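Local coordinates for protein GCN5-related N-acetyltransferase:Aminotransferase, class-II (Rhodopseudomonas palustris, PDB 2FIW) that binds acetyl coenzyme A and, as a GCN5-related N-acetyltransferase, probably transfers its acetyl group to an amine, at residues Thr120-Asp125 with Asn153-Lys158; Val99-Ile104 with Ala128-Lys133; Glu39-Ala44 with Asn147-Ala152. All coordinates share one frame; numbering follows the deposited sequence. Where two conformers were deposited one is given.

Contact 1 (Thr120-Asp125 with Asn153-Lys158); sequences TVDASD and NTTMTK. With ACO (acetyl coenzyme *a), chain C.
With CG set anti to its own carbonyl carbon (chi1 -72°), Asp122 leans its carboxylate along the sheet surface toward Thr155, whose OG1 takes the corresponding position (chi1 -54°). The two side chains lie side by side and point the same way, and Thr155 OG1 donates to Asp122 OD1 over 2.7 Å, meeting the oxygen nearly along its C-O axis. The other carboxylate oxygen reaches Asn153 indirectly: a water donates to Asp122 OD2 and accepts from Asn153 ND2, while the carboxylate and amide planes stay within 6° of each other. Asn153 OD1 itself is held by Asn142, which also bonds Thr155 OG1.

Beneath this polar surface runs a regular antiparallel pairing. Val121 and Met156 form a hydrogen-bonded pair, Val121 N to Met156 O at 3.0 Å and Met156 N to Val121 O at 2.9 Å. Ala123 and Thr154 form the next, its Ala123 N to Thr154 O bond being 2.7 Å long. A second water joins Ala123 O, Asp125 OD1 and Thr154 OG1, and Arg141 forms a salt bridge with Asp125.

On the opposite face from Asp122 and Thr155, Val121, Ala123 and Met156 make an apolar patch beside Thr154. Met156, a selenomethionine in this crystal, carries its CE to 3.5 Å from Ala123 CB. On the same face Val121 CG2 lies 3.6 Å from CH3 of acetyl coenzyme A, so this part of the sheet lines the acetyl end of the cofactor site in the GNAT fold. Helix 128-132 covers that face through Phe131 and Ala128, strand 84-90 flanks strand 118-123, and strand 137-146 pairs with the far edge of strand 149-159.

Contact 2 (Val99-Ile104 with Ala128-Lys133); sequences VGTTLI and AEFFAK. With ACO (acetyl coenzyme *a), chain C.
Phe130 and Ile104, which bury the most surface here, meet at the rim of the aromatic ring: Ile104 CG1 comes to the edge of Phe130, near its plane, 4.1 Å from CE2. The ring reaches this far because its CG is anti to the backbone N (chi1 171°), which sends it toward the other helix, whose short axis passes 11.7 Å from its own. At its far end CZ approaches Gly100 C at 3.7 Å, and Thr101 N sits in the plane of the ring at its edge. Phe131, third in buried area, adds a looser apolar touch on Ile104 CG1 and takes Phe130 CD2 over the centre of one of its faces.

The first turn of helix 99-112, with the loop before it, is the pyrophosphate-binding element of the GNAT fold, and the cofactor lies against both helices, with its pyrophosphate at the first. Gly100 N donates to O5A of acetyl coenzyme A at 2.9 Å, while Thr101 grips O2A twice, through its N and through OG1 at 2.7 Å. The absence of a side chain at Gly100 lets O3A come close. One face of Phe130 is covered by the cofactor's CCP, and Arg134 makes a cation-pi contact with the same ring. Were the ring cut back to an alanine here, a gap would probably open beside Ile104 and the cofactor's CCP, and Arg134 would be likely to lose its aromatic partner. Farther out, Lys133 NZ donates to the 3'-phosphate oxygen O9A at 2.8 Å and is also bridged to Glu129 OE2 at 3.2 Å.

Contact 3 (Glu39-Ala44 with Asn147-Ala152); sequences EEQQEA and NGEWLA
Helix 39-44 crosses strand 149-152 nearly at a right angle (97°), its axis 8.3 Å away, with Ala44 coming close to Asn147 and Gln41 to Glu149. Within the GNAT fold this joins an early helix to the start of strand 149-159, just past the turn from strand 137-146.

Gln41 makes the one direct polar bond between the segments. Its chain is extended beyond CG, and NE2 donates to Trp150 O over 2.8 Å, almost straight at 169°; the acceptor lies in the amide plane and the donor in the carbonyl plane, while Ser38 N holds OE1 and so helps fix the rotation of the amide. Leu151 packs beside the aliphatic part of this side chain, CD1 lying 3.9 Å from Gln41 CB.

Glu149 bends at chi2, bringing CG to 3.5 Å from Ala44 CB and folding its carboxylate back over the helix beside Gln41 CG. There it crosses Glu40 at about a right angle, and Glu40 OE1 comes within 3.0 Å of Glu149 OE1 with the carboxylate planes 57° apart. Such a pairing of like charges would tend to raise the pKa of one of the acids. Asn147 adds a methylene contact to the Ala44 methyl. Besides Trp150 O, Gln41 NE2 also serves a water at 2.6 Å, which in turn accepts from Ala152 N.

Overall arrangement
All three contacts belong to the GNAT domain and are arranged round one mixed beta-sheet. Contacts 1 and 3 share strand 149-159, their centres about 18 Å apart, and Asp125 touches Ala152 where they adjoin. Contact 2, its centre about 11 Å from that of contact 1, meets it where Ala128 and Phe131 pack on the strands. Contacts 1 and 2 interleave along the chain and both reach acetyl coenzyme A, one at its acetyl end and the other at its phosphates. Contacts 1 and 3 also alternate along the chain, and both segments of contact 2 fall between those of contact 3. Contact 3, about 23 Å from contact 2 between centres, ties the early helix 39-46 to the late strand.

Contact 1 (Thr120-Asp125 with Asn153-Lys158)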
# COMPACT_ATOMS: atom_id res chain seq x y z
N THR A 120 -2.47 11.58 4.09
CA THR A 120 -1.02 11.51 4.21
C THR A 120 -0.51 10.07 4.05
O THR A 120 -1.20 9.12 4.40
CB THR A 120 -0.51 12.22 5.50
OG1 THR A 120 0.91 12.07 5.61
CG2 THR A 120 -1.17 11.66 6.75
N VAL A 121 0.68 9.94 3.47
CA VAL A 121 1.34 8.66 3.24
C VAL A 121 2.84 8.84 3.45
O VAL A 121 3.38 9.88 3.12
CB VAL A 121 1.03 8.07 1.81
CG1 VAL A 121 1.55 8.96 0.67
CG2 VAL A 121 1.56 6.66 1.66
N ASP A 122 3.48 7.85 4.07
CA ASP A 122 4.94 7.76 4.10
C ASP A 122 5.36 6.83 2.96
O ASP A 122 5.45 5.61 3.15
CB ASP A 122 5.42 7.21 5.45
CG ASP A 122 5.27 8.21 6.59
OD1 ASP A 122 5.30 9.44 6.33
OD2 ASP A 122 5.13 7.77 7.75
N ALA A 123 5.60 7.41 1.79
CA ALA A 123 5.76 6.64 0.56
C ALA A 123 7.16 6.08 0.44
O ALA A 123 8.12 6.80 0.66
CB ALA A 123 5.44 7.52 -0.66
N SER A 124 7.26 4.80 0.10
CA SER A 124 8.53 4.18 -0.27
C SER A 124 9.07 4.83 -1.55
O SER A 124 8.31 5.38 -2.34
CB SER A 124 8.35 2.68 -0.46
OG SER A 124 7.49 2.40 -1.56
N ASP A 125 10.39 4.77 -1.74
CA ASP A 125 11.05 5.50 -2.82
C ASP A 125 10.57 5.08 -4.20
O ASP A 125 10.54 5.88 -5.12
CB ASP A 125 12.58 5.35 -2.72
CG ASP A 125 13.19 6.08 -1.52
OD1 ASP A 125 12.45 6.71 -0.71
OD2 ASP A 125 14.43 6.04 -1.37
N ASN A 153 12.02 6.88 3.31
CA ASN A 153 10.75 7.15 2.66
C ASN A 153 10.45 8.63 2.72
O ASN A 153 11.25 9.39 3.25
CB ASN A 153 9.58 6.29 3.20
CG ASN A 153 9.26 6.57 4.66
OD1 ASN A 153 9.15 7.71 5.09
ND2 ASN A 153 9.08 5.50 5.42
N THR A 154 9.33 9.03 2.14
CA THR A 154 8.96 10.43 2.09
C THR A 154 7.50 10.57 2.51
O THR A 154 6.61 9.87 1.98
CB THR A 154 9.14 11.01 0.67
OG1 THR A 154 10.39 10.56 0.13
CG2 THR A 154 9.16 12.53 0.68
N THR A 155 7.27 11.47 3.46
CA THR A 155 5.93 11.89 3.83
C THR A 155 5.42 12.80 2.71
O THR A 155 6.10 13.73 2.31
CB THR A 155 5.92 12.63 5.18
OG1 THR A 155 6.55 11.81 6.17
CG2 THR A 155 4.50 12.95 5.62
N MSE A 156 4.24 12.47 2.19
CA MSE A 156 3.63 13.17 1.08
C MSE A 156 2.17 13.35 1.44
O MSE A 156 1.54 12.42 1.94
CB MSE A 156 3.75 12.37 -0.22
CG MSE A 156 5.14 11.82 -0.51
SE MSE A 156 5.29 11.06 -2.25
CE MSE A 156 6.97 10.30 -2.08
N THR A 157 1.64 14.54 1.19
CA THR A 157 0.26 14.85 1.59
C THR A 157 -0.59 15.28 0.39
O THR A 157 -0.08 15.86 -0.56
CB THR A 157 0.20 15.95 2.68
OG1 THR A 157 0.81 17.14 2.19
CG2 THR A 157 0.91 15.50 3.96
N LYS A 158 -1.88 14.97 0.46
CA LYS A 158 -2.84 15.41 -0.55
C LYS A 158 -4.05 16.07 0.10
O LYS A 158 -4.67 15.50 1.01
CB LYS A 158 -3.29 14.23 -1.42
CG LYS A 158 -4.15 14.64 -2.62
CD LYS A 158 -4.77 13.43 -3.28
CE LYS A 158 -5.58 13.81 -4.49
NZ LYS A 158 -5.99 12.60 -5.27
N1A ACO C . -0.26 1.26 -19.83
C2A ACO C . 0.75 2.02 -19.35
N3A ACO C . 0.77 2.41 -18.06
C4A ACO C . -0.22 2.07 -17.18
C5A ACO C . -1.29 1.30 -17.60
C6A ACO C . -1.29 0.87 -19.04
N6A ACO C . -2.30 0.11 -19.54
N7A ACO C . -2.11 1.12 -16.54
C8A ACO C . -1.56 1.76 -15.49
N9A ACO C . -0.42 2.35 -15.88
C1B ACO C . 0.54 3.16 -15.09
C2B ACO C . -0.04 4.38 -14.42
O2B ACO C . -0.10 5.49 -15.32
C3B ACO C . 0.95 4.62 -13.30
O3B ACO C . 1.96 5.56 -13.68
P3B ACO C . 2.77 6.46 -12.60
O7A ACO C . 3.80 5.54 -11.94
O8A ACO C . 1.72 6.94 -11.64
O9A ACO C . 3.38 7.54 -13.47
C4B ACO C . 1.60 3.26 -13.01
O4B ACO C . 1.17 2.38 -14.06
C5B ACO C . 1.17 2.67 -11.67
O5B ACO C . -0.25 2.79 -11.56
P1A ACO C . -1.20 1.58 -11.10
O1A ACO C . -1.22 0.50 -12.16
O2A ACO C . -2.49 2.25 -10.65
O3A ACO C . -0.41 1.07 -9.78
P2A ACO C . 0.05 -0.44 -9.55
O4A ACO C . 1.19 -0.73 -10.49
O5A ACO C . -1.18 -1.30 -9.57
O6A ACO C . 0.62 -0.41 -8.03
CBP ACO C . 2.29 0.22 -6.29
CCP ACO C . 1.39 0.66 -7.46
CDP ACO C . 3.16 1.40 -5.91
CEP ACO C . 1.43 -0.22 -5.12
CAP ACO C . 3.17 -1.00 -6.69
OAP ACO C . 4.17 -0.64 -7.66
C9P ACO C . 3.80 -1.81 -5.57
O9P ACO C . 3.14 -2.82 -5.01
N8P ACO C . 4.98 -1.54 -5.18
C7P ACO C . 5.82 -2.19 -4.16
C6P ACO C . 5.34 -1.99 -2.73
C5P ACO C . 5.35 -0.53 -2.41
O5P ACO C . 6.29 0.18 -2.74
N4P ACO C . 4.28 -0.07 -1.77
C3P ACO C . 4.06 1.32 -1.40
C2P ACO C . 4.74 1.53 -0.05
S1P ACO C . 4.01 3.00 0.56
C ACO C . 2.94 2.49 1.73
O ACO C . 2.51 1.35 1.71
CH3 ACO C . 2.59 3.34 2.68
O HOH W 1 7.03 5.30 7.88
O HOH W 2 10.12 8.12 -0.85

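Contact 2 (Val99-Ile104 with Ala128-Lys133)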
# COMPACT_ATOMS: atom_id res chain seq x y z
N VAL A 99 -4.63 -1.19 -10.63
CA VAL A 99 -5.03 -1.75 -9.34
C VAL A 99 -4.69 -0.76 -8.19
O VAL A 99 -5.56 -0.41 -7.39
CB VAL A 99 -4.37 -3.14 -9.05
CG1 VAL A 99 -4.70 -3.62 -7.63
CG2 VAL A 99 -4.82 -4.20 -10.05
N GLY A 100 -3.45 -0.29 -8.15
CA GLY A 100 -3.03 0.71 -7.16
C GLY A 100 -3.93 1.94 -7.12
O GLY A 100 -4.37 2.37 -6.05
N THR A 101 -4.20 2.50 -8.31
CA THR A 101 -5.07 3.68 -8.46
C THR A 101 -6.50 3.46 -7.95
O THR A 101 -7.04 4.28 -7.22
CB THR A 101 -5.10 4.15 -9.95
OG1 THR A 101 -3.78 4.55 -10.33
CG2 THR A 101 -6.07 5.31 -10.17
N THR A 102 -7.10 2.34 -8.33
CA THR A 102 -8.42 1.95 -7.84
C THR A 102 -8.43 1.86 -6.31
O THR A 102 -9.32 2.41 -5.68
CB THR A 102 -8.84 0.59 -8.49
OG1 THR A 102 -8.87 0.74 -9.92
CG2 THR A 102 -10.21 0.15 -8.02
N LEU A 103 -7.42 1.21 -5.74
CA LEU A 103 -7.33 1.06 -4.30
C LEU A 103 -7.23 2.40 -3.59
O LEU A 103 -7.95 2.64 -2.62
CB LEU A 103 -6.13 0.19 -3.93
CG LEU A 103 -6.28 -1.32 -4.01
CD1 LEU A 103 -4.89 -1.94 -3.87
CD2 LEU A 103 -7.30 -1.87 -2.95
N ILE A 104 -6.34 3.27 -4.09
CA ILE A 104 -6.11 4.57 -3.46
C ILE A 104 -7.30 5.53 -3.61
O ILE A 104 -7.63 6.21 -2.66
CB ILE A 104 -4.76 5.21 -3.90
CG1 ILE A 104 -3.60 4.34 -3.46
CG2 ILE A 104 -4.57 6.59 -3.28
CD1 ILE A 104 -3.72 3.79 -2.03
N ALA A 128 7.08 6.58 -4.70
CA ALA A 128 7.08 8.04 -4.64
C ALA A 128 6.45 8.72 -5.88
O ALA A 128 5.63 9.63 -5.74
CB ALA A 128 8.51 8.54 -4.41
N GLU A 129 6.84 8.28 -7.07
CA GLU A 129 6.36 8.87 -8.33
C GLU A 129 4.87 8.59 -8.55
O GLU A 129 4.12 9.51 -8.87
CB GLU A 129 7.20 8.37 -9.51
CG GLU A 129 6.78 8.86 -10.88
CD GLU A 129 7.16 10.32 -11.18
OE1 GLU A 129 6.80 11.24 -10.39
OE2 GLU A 129 7.81 10.55 -12.24
N PHE A 130 4.47 7.34 -8.33
CA PHE A 130 3.07 6.94 -8.28
C PHE A 130 2.22 7.91 -7.51
O PHE A 130 1.21 8.37 -8.03
CB PHE A 130 2.90 5.54 -7.67
CG PHE A 130 1.44 5.17 -7.39
CD1 PHE A 130 0.67 4.54 -8.38
CD2 PHE A 130 0.85 5.48 -6.18
CE1 PHE A 130 -0.67 4.23 -8.15
CE2 PHE A 130 -0.49 5.17 -5.94
CZ PHE A 130 -1.25 4.54 -6.94
N PHE A 131 2.60 8.20 -6.26
CA PHE A 131 1.80 9.10 -5.41
C PHE A 131 1.80 10.53 -5.90
O PHE A 131 0.77 11.21 -5.82
CB PHE A 131 2.21 9.04 -3.93
CG PHE A 131 1.68 7.82 -3.19
CD1 PHE A 131 0.36 7.76 -2.78
CD2 PHE A 131 2.52 6.74 -2.92
CE1 PHE A 131 -0.13 6.63 -2.10
CE2 PHE A 131 2.04 5.60 -2.24
CZ PHE A 131 0.72 5.55 -1.83
N ALA A 132 2.95 10.99 -6.41
CA ALA A 132 3.08 12.36 -6.91
C ALA A 132 2.13 12.64 -8.09
O ALA A 132 1.56 13.71 -8.17
CB ALA A 132 4.53 12.66 -7.29
N LYS A 133 1.96 11.65 -8.98
CA LYS A 133 1.04 11.75 -10.12
C LYS A 133 -0.45 11.83 -9.71
O LYS A 133 -1.32 12.06 -10.56
CB LYS A 133 1.21 10.57 -11.10
CG LYS A 133 2.62 10.29 -11.62
CD LYS A 133 3.01 11.22 -12.75
CE LYS A 133 3.69 10.47 -13.89
NZ LYS A 133 4.98 9.79 -13.53
N1A ACO C . -0.26 1.26 -19.83
C2A ACO C . 0.75 2.02 -19.35
N3A ACO C . 0.77 2.41 -18.06
C4A ACO C . -0.22 2.07 -17.18
C5A ACO C . -1.29 1.30 -17.60
C6A ACO C . -1.29 0.87 -19.04
N6A ACO C . -2.30 0.11 -19.54
N7A ACO C . -2.11 1.12 -16.54
C8A ACO C . -1.56 1.76 -15.49
N9A ACO C . -0.42 2.35 -15.88
C1B ACO C . 0.54 3.16 -15.09
C2B ACO C . -0.04 4.38 -14.42
O2B ACO C . -0.10 5.49 -15.32
C3B ACO C . 0.95 4.62 -13.30
O3B ACO C . 1.96 5.56 -13.68
P3B ACO C . 2.77 6.46 -12.60
O7A ACO C . 3.80 5.54 -11.94
O8A ACO C . 1.72 6.94 -11.64
O9A ACO C . 3.38 7.54 -13.47
C4B ACO C . 1.60 3.26 -13.01
O4B ACO C . 1.17 2.38 -14.06
C5B ACO C . 1.17 2.67 -11.67
O5B ACO C . -0.25 2.79 -11.56
P1A ACO C . -1.20 1.58 -11.10
O1A ACO C . -1.22 0.50 -12.16
O2A ACO C . -2.49 2.25 -10.65
O3A ACO C . -0.41 1.07 -9.78
P2A ACO C . 0.05 -0.44 -9.55
O4A ACO C . 1.19 -0.73 -10.49
O5A ACO C . -1.18 -1.30 -9.57
O6A ACO C . 0.62 -0.41 -8.03
CBP ACO C . 2.29 0.22 -6.29
CCP ACO C . 1.39 0.66 -7.46
CDP ACO C . 3.16 1.40 -5.91
CEP ACO C . 1.43 -0.22 -5.12
CAP ACO C . 3.17 -1.00 -6.69
OAP ACO C . 4.17 -0.64 -7.66
C9P ACO C . 3.80 -1.81 -5.57
O9P ACO C . 3.14 -2.82 -5.01
N8P ACO C . 4.98 -1.54 -5.18
C7P ACO C . 5.82 -2.19 -4.16
C6P ACO C . 5.34 -1.99 -2.73
C5P ACO C . 5.35 -0.53 -2.41
O5P ACO C . 6.29 0.18 -2.74
N4P ACO C . 4.28 -0.07 -1.77
C3P ACO C . 4.06 1.32 -1.40
C2P ACO C . 4.74 1.53 -0.05
S1P ACO C . 4.01 3.00 0.56
C ACO C . 2.94 2.49 1.73
O ACO C . 2.51 1.35 1.71
CH3 ACO C . 2.59 3.34 2.68

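Contact 3 (Glu39-Ala44 with Asn147-Ala152)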
# COMPACT_ATOMS: atom_id res chain seq x y z
N GLU A 39 18.97 -5.71 -0.84
CA GLU A 39 18.62 -7.05 -0.36
C GLU A 39 18.18 -7.16 1.11
O GLU A 39 17.15 -7.78 1.42
CB GLU A 39 19.82 -7.98 -0.65
CG GLU A 39 21.22 -7.39 -0.30
CD GLU A 39 21.97 -6.69 -1.47
OE1 GLU A 39 21.35 -5.99 -2.32
OE2 GLU A 39 23.21 -6.82 -1.50
N GLU A 40 18.95 -6.55 2.01
CA GLU A 40 18.72 -6.61 3.44
C GLU A 40 17.58 -5.71 3.91
O GLU A 40 16.85 -6.05 4.85
CB GLU A 40 20.00 -6.24 4.18
CG GLU A 40 21.02 -7.34 4.32
CD GLU A 40 22.06 -7.02 5.39
OE1 GLU A 40 21.67 -6.60 6.51
OE2 GLU A 40 23.28 -7.18 5.13
N GLN A 41 17.46 -4.54 3.28
CA GLN A 41 16.35 -3.63 3.50
C GLN A 41 15.02 -4.31 3.14
O GLN A 41 14.07 -4.29 3.93
CB GLN A 41 16.54 -2.36 2.69
CG GLN A 41 17.66 -1.48 3.20
CD GLN A 41 17.83 -0.25 2.36
OE1 GLN A 41 18.04 -0.33 1.15
NE2 GLN A 41 17.74 0.91 3.00
N GLN A 42 14.98 -4.93 1.96
CA GLN A 42 13.79 -5.66 1.49
C GLN A 42 13.40 -6.80 2.42
O GLN A 42 12.21 -7.06 2.61
CB GLN A 42 14.03 -6.22 0.08
CG GLN A 42 14.27 -5.18 -1.00
CD GLN A 42 14.67 -5.81 -2.32
OE1 GLN A 42 15.49 -6.73 -2.36
NE2 GLN A 42 14.10 -5.32 -3.41
N GLU A 43 14.40 -7.46 3.00
CA GLU A 43 14.17 -8.58 3.91
C GLU A 43 13.56 -8.14 5.23
O GLU A 43 12.68 -8.81 5.77
CB GLU A 43 15.46 -9.38 4.15
CG GLU A 43 15.88 -10.26 2.96
CD GLU A 43 17.36 -10.67 2.96
OE1 GLU A 43 18.10 -10.37 3.93
OE2 GLU A 43 17.78 -11.29 1.96
N ALA A 44 14.03 -7.01 5.76
CA ALA A 44 13.49 -6.44 7.00
C ALA A 44 12.07 -5.91 6.80
O ALA A 44 11.20 -6.16 7.62
CB ALA A 44 14.39 -5.34 7.51
N ASN A 147 12.92 -3.80 11.88
CA ASN A 147 13.67 -5.03 12.12
C ASN A 147 15.19 -4.85 12.03
O ASN A 147 15.90 -5.65 11.41
CB ASN A 147 13.21 -6.13 11.16
CG ASN A 147 13.38 -7.50 11.74
OD1 ASN A 147 13.47 -7.65 12.96
ND2 ASN A 147 13.42 -8.52 10.89
N GLY A 148 15.67 -3.77 12.64
CA GLY A 148 17.10 -3.48 12.70
C GLY A 148 17.72 -2.91 11.44
O GLY A 148 18.94 -2.80 11.35
N GLU A 149 16.89 -2.57 10.46
CA GLU A 149 17.36 -1.91 9.24
C GLU A 149 16.83 -0.50 9.16
O GLU A 149 15.76 -0.23 9.71
CB GLU A 149 16.91 -2.68 7.99
CG GLU A 149 17.65 -3.98 7.77
CD GLU A 149 18.94 -3.78 7.00
OE1 GLU A 149 19.94 -4.37 7.40
OE2 GLU A 149 18.95 -3.02 6.01
N TRP A 150 17.55 0.38 8.48
CA TRP A 150 17.06 1.70 8.16
C TRP A 150 16.63 1.77 6.68
O TRP A 150 17.35 1.30 5.78
CB TRP A 150 18.10 2.78 8.49
CG TRP A 150 18.39 2.99 9.99
CD1 TRP A 150 17.73 2.44 11.07
CD2 TRP A 150 19.41 3.84 10.55
NE1 TRP A 150 18.28 2.88 12.25
CE2 TRP A 150 19.31 3.74 11.97
CE3 TRP A 150 20.40 4.66 10.00
CZ2 TRP A 150 20.18 4.44 12.83
CZ3 TRP A 150 21.26 5.35 10.87
CH2 TRP A 150 21.13 5.24 12.27
N LEU A 151 15.46 2.36 6.44
CA LEU A 151 14.89 2.47 5.11
C LEU A 151 14.38 3.88 4.95
O LEU A 151 13.71 4.40 5.85
CB LEU A 151 13.73 1.47 4.94
CG LEU A 151 13.97 0.03 4.51
CD1 LEU A 151 14.42 -0.86 5.66
CD2 LEU A 151 12.71 -0.54 3.94
N ALA A 152 14.70 4.51 3.82
CA ALA A 152 14.21 5.86 3.54
C ALA A 152 12.76 5.80 3.05
O ALA A 152 12.33 4.79 2.48
CB ALA A 152 15.08 6.55 2.52
O HOH W 3 16.79 3.19 2.29